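Local coordinates for protein arsenite methyltransferase (PDB 5EVJ) that probably methylates arsenic(III), transferring methyl groups from S-adenosylmethionine to trivalent arsenic to give mono-, di- and trimethylated products, at residues A[119-124]-A[145-150]; A[149-154]-A[173-178]. The protein carries 15 engineered substitutions. All coordinates share one frame; numbering follows the deposited sequence.

Contact 1 (A[119-124]-A[145-150])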
ATOM      1  N   ALA A 119       8.715 -19.565 -12.489  1.00 47.44           N
ATOM      2  CA  ALA A 119       9.188 -20.288 -11.324  1.00 52.42           C
ATOM      3  C   ALA A 119       8.494 -19.838 -10.028  1.00 55.20           C
ATOM      4  O   ALA A 119       8.013 -20.678  -9.251  1.00 52.94           O
ATOM      5  CB  ALA A 119      10.707 -20.143 -11.196  1.00 55.47           C
ATOM      6  N   GLN A 120       8.465 -18.521  -9.797  1.00 50.29           N
ATOM      7  CA  GLN A 120       7.790 -17.954  -8.639  1.00 48.55           C
ATOM      8  C   GLN A 120       6.245 -18.187  -8.690  1.00 43.56           C
ATOM      9  O   GLN A 120       5.641 -18.628  -7.692  1.00 37.64           O
ATOM     10  CB  GLN A 120       8.179 -16.469  -8.474  1.00 56.28           C
ATOM     11  CG  GLN A 120       9.620 -16.217  -8.005  1.00 56.52           C
ATOM     12  CD  GLN A 120       9.804 -16.666  -6.559  1.00 73.92           C
ATOM     13  OE1 GLN A 120      10.082 -17.849  -6.285  1.00 77.33           O
ATOM     14  NE2 GLN A 120       9.624 -15.726  -5.617  1.00 70.17           N
ATOM     15  N   LEU A 121       5.629 -17.948  -9.853  1.00 41.77           N
ATOM     16  CA  LEU A 121       4.205 -18.254 -10.067  1.00 46.79           C
ATOM     17  C   LEU A 121       3.801 -19.647  -9.562  1.00 49.30           C
ATOM     18  O   LEU A 121       2.907 -19.812  -8.699  1.00 55.35           O
ATOM     19  CB  LEU A 121       3.915 -18.193 -11.548  1.00 51.44           C
ATOM     20  CG  LEU A 121       2.563 -17.740 -12.055  1.00 64.75           C
ATOM     21  CD1 LEU A 121       2.567 -16.200 -12.074  1.00 67.53           C
ATOM     22  CD2 LEU A 121       2.302 -18.372 -13.441  1.00 67.42           C
ATOM     23  N   GLU A 122       4.473 -20.647 -10.118  1.00 52.61           N
ATOM     24  CA  GLU A 122       4.133 -22.052  -9.944  1.00 49.87           C
ATOM     25  C   GLU A 122       4.208 -22.452  -8.471  1.00 46.48           C
ATOM     26  O   GLU A 122       3.411 -23.305  -8.032  1.00 41.40           O
ATOM     27  CB  GLU A 122       5.019 -22.945 -10.854  1.00 59.49           C
ATOM     28  CG  GLU A 122       4.497 -24.374 -11.049  1.00 62.84           C
ATOM     29  CD  GLU A 122       3.030 -24.433 -11.499  1.00 66.58           C
ATOM     30  OE1 GLU A 122       2.631 -23.686 -12.439  1.00 65.25           O
ATOM     31  OE2 GLU A 122       2.271 -25.233 -10.910  1.00 60.64           O
ATOM     32  N   VAL A 123       5.115 -21.829  -7.697  1.00 41.66           N
ATOM     33  CA  VAL A 123       5.060 -22.020  -6.237  1.00 44.02           C
ATOM     34  C   VAL A 123       3.749 -21.468  -5.612  1.00 47.37           C
ATOM     35  O   VAL A 123       3.109 -22.126  -4.776  1.00 45.03           O
ATOM     36  CB  VAL A 123       6.286 -21.451  -5.488  1.00 45.74           C
ATOM     37  CG1 VAL A 123       6.097 -21.620  -3.963  1.00 37.08           C
ATOM     38  CG2 VAL A 123       7.587 -22.129  -5.971  1.00 40.45           C
ATOM     39  N   ALA A 124       3.351 -20.262  -6.017  1.00 47.31           N
ATOM     40  CA  ALA A 124       2.141 -19.653  -5.471  1.00 46.07           C
ATOM     41  C   ALA A 124       0.930 -20.504  -5.828  1.00 39.40           C
ATOM     42  O   ALA A 124       0.099 -20.754  -4.948  1.00 35.09           O
ATOM     43  CB  ALA A 124       1.957 -18.230  -5.976  1.00 46.43           C
ATOM     44  N   PHE A 145      -3.374 -16.375  -9.616  1.00 33.03           N
ATOM     45  CA  PHE A 145      -2.065 -15.871  -9.937  1.00 31.21           C
ATOM     46  C   PHE A 145      -1.916 -15.812 -11.424  1.00 33.28           C
ATOM     47  O   PHE A 145      -2.201 -16.766 -12.081  1.00 32.51           O
ATOM     48  CB  PHE A 145      -1.055 -16.809  -9.347  1.00 30.98           C
ATOM     49  CG  PHE A 145      -1.080 -16.798  -7.856  1.00 30.49           C
ATOM     50  CD1 PHE A 145      -0.525 -15.702  -7.143  1.00 28.32           C
ATOM     51  CD2 PHE A 145      -1.688 -17.814  -7.163  1.00 27.06           C
ATOM     52  CE1 PHE A 145      -0.585 -15.669  -5.766  1.00 28.04           C
ATOM     53  CE2 PHE A 145      -1.745 -17.798  -5.782  1.00 28.01           C
ATOM     54  CZ  PHE A 145      -1.169 -16.739  -5.076  1.00 30.99           C
ATOM     55  N   ILE A 146      -1.507 -14.671 -11.971  1.00 36.17           N
ATOM     56  CA  ILE A 146      -1.264 -14.611 -13.405  1.00 36.06           C
ATOM     57  C   ILE A 146       0.122 -14.076 -13.695  1.00 36.83           C
ATOM     58  O   ILE A 146       0.721 -13.375 -12.871  1.00 39.92           O
ATOM     59  CB  ILE A 146      -2.349 -13.812 -14.168  1.00 39.17           C
ATOM     60  CG1 ILE A 146      -2.298 -12.335 -13.838  1.00 40.71           C
ATOM     61  CG2 ILE A 146      -3.746 -14.319 -13.819  1.00 42.87           C
ATOM     62  CD1 ILE A 146      -3.673 -11.721 -13.905  1.00 47.40           C
ATOM     63  N   GLN A 147       0.603 -14.390 -14.891  1.00 36.17           N
ATOM     64  CA  GLN A 147       1.920 -14.021 -15.330  1.00 40.06           C
ATOM     65  C   GLN A 147       1.872 -12.701 -16.056  1.00 33.33           C
ATOM     66  O   GLN A 147       1.121 -12.535 -17.017  1.00 32.55           O
ATOM     67  CB  GLN A 147       2.484 -15.103 -16.260  1.00 52.50           C
ATOM     68  CG  GLN A 147       3.827 -14.764 -16.905  1.00 62.73           C
ATOM     69  CD  GLN A 147       4.888 -15.851 -16.667  1.00 83.04           C
ATOM     70  OE1 GLN A 147       5.995 -15.543 -16.228  1.00 87.53           O
ATOM     71  NE2 GLN A 147       4.551 -17.129 -16.947  1.00 82.53           N
ATOM     72  N   GLY A 148       2.750 -11.774 -15.679  1.00 33.88           N
ATOM     73  CA  GLY A 148       2.627 -10.436 -16.275  1.00 32.41           C
ATOM     74  C   GLY A 148       3.689  -9.464 -15.909  1.00 33.76           C
ATOM     75  O   GLY A 148       4.542  -9.744 -15.096  1.00 38.27           O
ATOM     76  N   GLU A 149       3.634  -8.299 -16.530  1.00 37.40           N
ATOM     77  CA  GLU A 149       4.452  -7.210 -16.099  1.00 35.18           C
ATOM     78  C   GLU A 149       3.649  -6.178 -15.334  1.00 33.51           C
ATOM     79  O   GLU A 149       2.661  -5.605 -15.840  1.00 29.20           O
ATOM     80  CB  GLU A 149       5.087  -6.532 -17.272  1.00 44.59           C
ATOM     81  CG  GLU A 149       6.204  -7.326 -17.937  1.00 55.80           C
ATOM     82  CD  GLU A 149       6.506  -6.732 -19.307  1.00 63.20           C
ATOM     83  OE1 GLU A 149       5.574  -6.641 -20.153  1.00 63.24           O
ATOM     84  OE2 GLU A 149       7.660  -6.314 -19.526  1.00 69.73           O
ATOM     85  N   ILE A 150       4.142  -5.868 -14.139  1.00 32.84           N
ATOM     86  CA  ILE A 150       3.443  -4.880 -13.323  1.00 32.42           C
ATOM     87  C   ILE A 150       3.202  -3.566 -14.018  1.00 32.06           C
ATOM     88  O   ILE A 150       2.207  -2.922 -13.683  1.00 31.31           O
ATOM     89  CB  ILE A 150       3.972  -4.764 -11.897  1.00 34.78           C
ATOM     90  CG1 ILE A 150       5.436  -4.310 -11.876  1.00 30.75           C
ATOM     91  CG2 ILE A 150       3.782  -6.091 -11.125  1.00 26.17           C
ATOM     92  CD1 ILE A 150       5.906  -4.232 -10.449  1.00 29.70           C
TER
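With its ring carbon CG anti to the carbonyl carbon and beside the backbone N (chi1 -67°), F145 directs its phenyl group from strand 143-147 toward helix 118-126, where it meets A124. The methyl CB of A124 stands over the middle of one ring face, 3.5 Å from the ring centroid and only 7° off the normal, a CH-pi contact. The six ring carbons of F145 are nearly equidistant from that methyl, CZ lying 3.6 Å from A124 CB. Alanine suits this spot because a single methyl lets the helix settle closely on a flat ring; phenylalanine supplies a broad apolar surface that also touches Y99 and A98 of helix 96-104. The hydroxyl of Y99 is hydrogen-bonded to A124 O, tying the same turn of helix 118-126 to that neighbouring helix.

This is the packing of a helix on the edge strand of the Rossmann-like methyltransferase sheet. The short segments run nearly antiparallel, at 165°, with their axes 8.7 Å apart, as expected in a beta-alpha-beta crossover, here from strand 110-115 through helices 118-126 and 128-135 to the parallel strand 143-147.

One helical turn earlier, L121 bends the end of its side chain toward the strand. Its CD1 lies 3.5 Å from I146 O, a van der Waals touch on the peptide between I146 and Q147, and its CD2 comes within 4.3 Å of Q147 CB. The branched leucine thus covers backbone as well as side chain, while I146 turns its own CB away from the helix and packs on L158.

Contact 2 (A[149-154]-A[173-178])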
ATOM      1  N   GLU A 149       3.634  -8.299 -16.530  1.00 37.40           N
ATOM      2  CA  GLU A 149       4.452  -7.210 -16.099  1.00 35.18           C
ATOM      3  C   GLU A 149       3.649  -6.178 -15.334  1.00 33.51           C
ATOM      4  O   GLU A 149       2.661  -5.605 -15.840  1.00 29.20           O
ATOM      5  CB  GLU A 149       5.087  -6.532 -17.272  1.00 44.59           C
ATOM      6  CG  GLU A 149       6.204  -7.326 -17.937  1.00 55.80           C
ATOM      7  CD  GLU A 149       6.506  -6.732 -19.307  1.00 63.20           C
ATOM      8  OE1 GLU A 149       5.574  -6.641 -20.153  1.00 63.24           O
ATOM      9  OE2 GLU A 149       7.660  -6.314 -19.526  1.00 69.73           O
ATOM     10  N   ILE A 150       4.142  -5.868 -14.139  1.00 32.84           N
ATOM     11  CA  ILE A 150       3.443  -4.880 -13.323  1.00 32.42           C
ATOM     12  C   ILE A 150       3.202  -3.566 -14.018  1.00 32.06           C
ATOM     13  O   ILE A 150       2.207  -2.922 -13.683  1.00 31.31           O
ATOM     14  CB  ILE A 150       3.972  -4.764 -11.897  1.00 34.78           C
ATOM     15  CG1 ILE A 150       5.436  -4.310 -11.876  1.00 30.75           C
ATOM     16  CG2 ILE A 150       3.782  -6.091 -11.125  1.00 26.17           C
ATOM     17  CD1 ILE A 150       5.906  -4.232 -10.449  1.00 29.70           C
ATOM     18  N   GLU A 151       3.984  -3.250 -15.077  1.00 28.51           N
ATOM     19  CA  GLU A 151       3.789  -2.009 -15.896  1.00 27.52           C
ATOM     20  C   GLU A 151       2.614  -2.075 -16.829  1.00 28.83           C
ATOM     21  O   GLU A 151       2.243  -1.044 -17.413  1.00 30.72           O
ATOM     22  CB  GLU A 151       5.019  -1.682 -16.783  1.00 28.85           C
ATOM     23  CG  GLU A 151       6.355  -1.418 -16.023  1.00 28.78           C
ATOM     24  CD  GLU A 151       6.876  -2.627 -15.273  1.00 29.71           C
ATOM     25  OE1 GLU A 151       6.463  -3.763 -15.577  1.00 34.49           O
ATOM     26  OE2 GLU A 151       7.728  -2.481 -14.372  1.00 35.53           O
ATOM     27  N   TYR A 152       2.057  -3.278 -17.042  1.00 30.11           N
ATOM     28  CA  TYR A 152       1.095  -3.511 -18.162  1.00 31.52           C
ATOM     29  C   TYR A 152      -0.136  -4.287 -17.730  1.00 36.04           C
ATOM     30  O   TYR A 152      -0.550  -5.265 -18.361  1.00 43.18           O
ATOM     31  CB  TYR A 152       1.772  -4.155 -19.404  1.00 31.06           C
ATOM     32  CG  TYR A 152       2.665  -3.163 -20.137  1.00 30.70           C
ATOM     33  CD1 TYR A 152       2.098  -2.220 -21.030  1.00 30.98           C
ATOM     34  CD2 TYR A 152       4.017  -3.132 -19.908  1.00 25.62           C
ATOM     35  CE1 TYR A 152       2.883  -1.263 -21.634  1.00 31.14           C
ATOM     36  CE2 TYR A 152       4.851  -2.200 -20.542  1.00 27.72           C
ATOM     37  CZ  TYR A 152       4.274  -1.264 -21.392  1.00 33.92           C
ATOM     38  OH  TYR A 152       5.059  -0.314 -22.046  1.00 34.71           O
ATOM     39  N   LEU A 153      -0.780  -3.804 -16.679  1.00 31.49           N
ATOM     40  CA  LEU A 153      -1.928  -4.507 -16.177  1.00 26.05           C
ATOM     41  C   LEU A 153      -2.952  -4.687 -17.264  1.00 25.03           C
ATOM     42  O   LEU A 153      -3.686  -5.653 -17.221  1.00 28.66           O
ATOM     43  CB  LEU A 153      -2.505  -3.779 -14.969  1.00 23.69           C
ATOM     44  CG  LEU A 153      -1.508  -3.606 -13.811  1.00 23.32           C
ATOM     45  CD1 LEU A 153      -2.202  -3.069 -12.576  1.00 18.46           C
ATOM     46  CD2 LEU A 153      -0.793  -4.896 -13.489  1.00 23.26           C
ATOM     47  N   ASP A 154      -3.039  -3.747 -18.211  1.00 23.82           N
ATOM     48  CA  ASP A 154      -3.968  -3.868 -19.388  1.00 29.64           C
ATOM     49  C   ASP A 154      -3.569  -5.135 -20.192  1.00 29.95           C
ATOM     50  O   ASP A 154      -4.401  -5.940 -20.554  1.00 31.57           O
ATOM     51  CB  ASP A 154      -3.895  -2.614 -20.310  1.00 26.73           C
ATOM     52  CG  ASP A 154      -2.446  -2.089 -20.449  1.00 24.45           C
ATOM     53  OD1 ASP A 154      -1.523  -2.668 -19.869  1.00 28.60           O
ATOM     54  OD2 ASP A 154      -2.200  -1.072 -21.047  1.00 31.10           O
ATOM     55  N   ASN A 173      10.715  -0.174  -7.104  1.00 45.99           N
ATOM     56  CA  ASN A 173      11.997   0.460  -7.444  1.00 49.15           C
ATOM     57  C   ASN A 173      12.681  -0.223  -8.589  1.00 49.44           C
ATOM     58  O   ASN A 173      13.624   0.318  -9.155  1.00 54.45           O
ATOM     59  CB  ASN A 173      12.975   0.506  -6.256  1.00 49.23           C
ATOM     60  CG  ASN A 173      12.495   1.415  -5.102  1.00 56.03           C
ATOM     61  OD1 ASN A 173      13.162   1.488  -4.069  1.00 54.43           O
ATOM     62  ND2 ASN A 173      11.337   2.098  -5.266  1.00 51.75           N
ATOM     63  N   LEU A 174      12.241  -1.425  -8.921  1.00 46.01           N
ATOM     64  CA  LEU A 174      12.900  -2.175  -9.979  1.00 44.26           C
ATOM     65  C   LEU A 174      12.185  -1.977 -11.277  1.00 37.97           C
ATOM     66  O   LEU A 174      12.704  -2.306 -12.327  1.00 44.74           O
ATOM     67  CB  LEU A 174      13.016  -3.657  -9.628  1.00 49.64           C
ATOM     68  CG  LEU A 174      13.800  -3.920  -8.348  1.00 53.22           C
ATOM     69  CD1 LEU A 174      12.889  -3.566  -7.194  1.00 64.15           C
ATOM     70  CD2 LEU A 174      14.193  -5.380  -8.253  1.00 52.00           C
ATOM     71  N   SER A 175      10.993  -1.418 -11.231  1.00 36.65           N
ATOM     72  CA  SER A 175      10.310  -1.108 -12.462  1.00 36.68           C
ATOM     73  C   SER A 175      11.186  -0.251 -13.391  1.00 42.64           C
ATOM     74  O   SER A 175      11.817   0.697 -12.948  1.00 43.36           O
ATOM     75  CB  SER A 175       8.999  -0.384 -12.207  1.00 36.31           C
ATOM     76  OG  SER A 175       8.427   0.039 -13.453  1.00 39.83           O
ATOM     77  N   PRO A 176      11.186  -0.583 -14.702  1.00 47.18           N
ATOM     78  CA  PRO A 176      11.730   0.296 -15.735  1.00 46.19           C
ATOM     79  C   PRO A 176      10.781   1.443 -16.094  1.00 50.60           C
ATOM     80  O   PRO A 176      11.148   2.312 -16.908  1.00 42.86           O
ATOM     81  CB  PRO A 176      11.856  -0.639 -16.955  1.00 46.13           C
ATOM     82  CG  PRO A 176      10.789  -1.684 -16.731  1.00 46.61           C
ATOM     83  CD  PRO A 176      10.854  -1.928 -15.248  1.00 43.69           C
ATOM     84  N   ASP A 177       9.569   1.436 -15.525  1.00 45.08           N
ATOM     85  CA  ASP A 177       8.579   2.479 -15.836  1.00 37.21           C
ATOM     86  C   ASP A 177       7.666   2.682 -14.623  1.00 36.25           C
ATOM     87  O   ASP A 177       6.482   2.441 -14.698  1.00 38.30           O
ATOM     88  CB  ASP A 177       7.781   2.102 -17.093  1.00 30.86           C
ATOM     89  CG  ASP A 177       7.050   3.297 -17.692  1.00 36.99           C
ATOM     90  OD1 ASP A 177       7.004   4.343 -17.009  1.00 32.48           O
ATOM     91  OD2 ASP A 177       6.539   3.223 -18.853  1.00 39.83           O
ATOM     92  N   LYS A 178       8.234   3.074 -13.490  1.00 33.85           N
ATOM     93  CA  LYS A 178       7.454   3.499 -12.327  1.00 35.16           C
ATOM     94  C   LYS A 178       6.134   4.215 -12.625  1.00 34.34           C
ATOM     95  O   LYS A 178       5.119   3.845 -12.080  1.00 34.69           O
ATOM     96  CB  LYS A 178       8.290   4.360 -11.443  1.00 32.52           C
ATOM     97  CG  LYS A 178       8.902   3.565 -10.344  1.00 37.54           C
ATOM     98  CD  LYS A 178       9.995   4.364  -9.711  1.00 41.50           C
ATOM     99  CE  LYS A 178      10.396   3.695  -8.434  1.00 47.38           C
ATOM    100  NZ  LYS A 178      11.316   4.663  -7.791  1.00 62.45           N
TER
HETATM  101  O   HOH W   1       6.876   0.993 -20.223  1.00 40.17           O
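E151 and S175 face each other between two loops of the Rossmann-like methyltransferase fold that follow strands consecutive in the chain, 143-147 and 163-169, which the sheet order keeps apart by strands 110-115 and 86-90; the second loop leads to helix 178-188. The carboxylate of E151 points at the serine through a chain bent at chi2 (65°), and S175 OG donates to E151 OE2 over 2.8 Å. The bond uses the anti lone pair, on the side of OE2 away from the other carboxylate oxygen. Serine fits because one small hydroxyl does two jobs: OG also accepts from D177 N at 2.7 Å, closing an ST turn around P176. That second bond fixes the hydroxyl and would favour its proton pointing toward the glutamate.

P176 lies across the E151 side chain at about a right angle, its CD 3.3 Å from E151 OE2, and its ring constrains the backbone of the turn. D177 approaches at a slant, with its CB 3.9 Å from E151 CG, so the two acids meet through their aliphatic parts. At the N-cap of helix 178-188, D177 makes a weak bond through OD1 to the backbone N of R180, whose side chain reaches back to E151 O and to D154. The other carboxylate oxygen, D177 OD2, accepts a 2.6 Å bond from a water that lies 2.9 Å from Y152 OH.

Both contacts lie in the methyltransferase domain on the same side of the chain's centre, about 14 Å apart between centres, and they share E149 and I150, where the chain leaves edge strand 143-147. Contact 1 is a surface contact between a regular helix and a strand, and its chemistry is apolar: methyl groups against a ring and a peptide. Contact 2 is partly buried and joins two loops, and there polar groups carry the contact through a carboxylate, a hydroxyl and a bridging water. The first lays helix 118-126 against the sheet's edge; the second couples the loop that follows that strand to the start of helix 178-188.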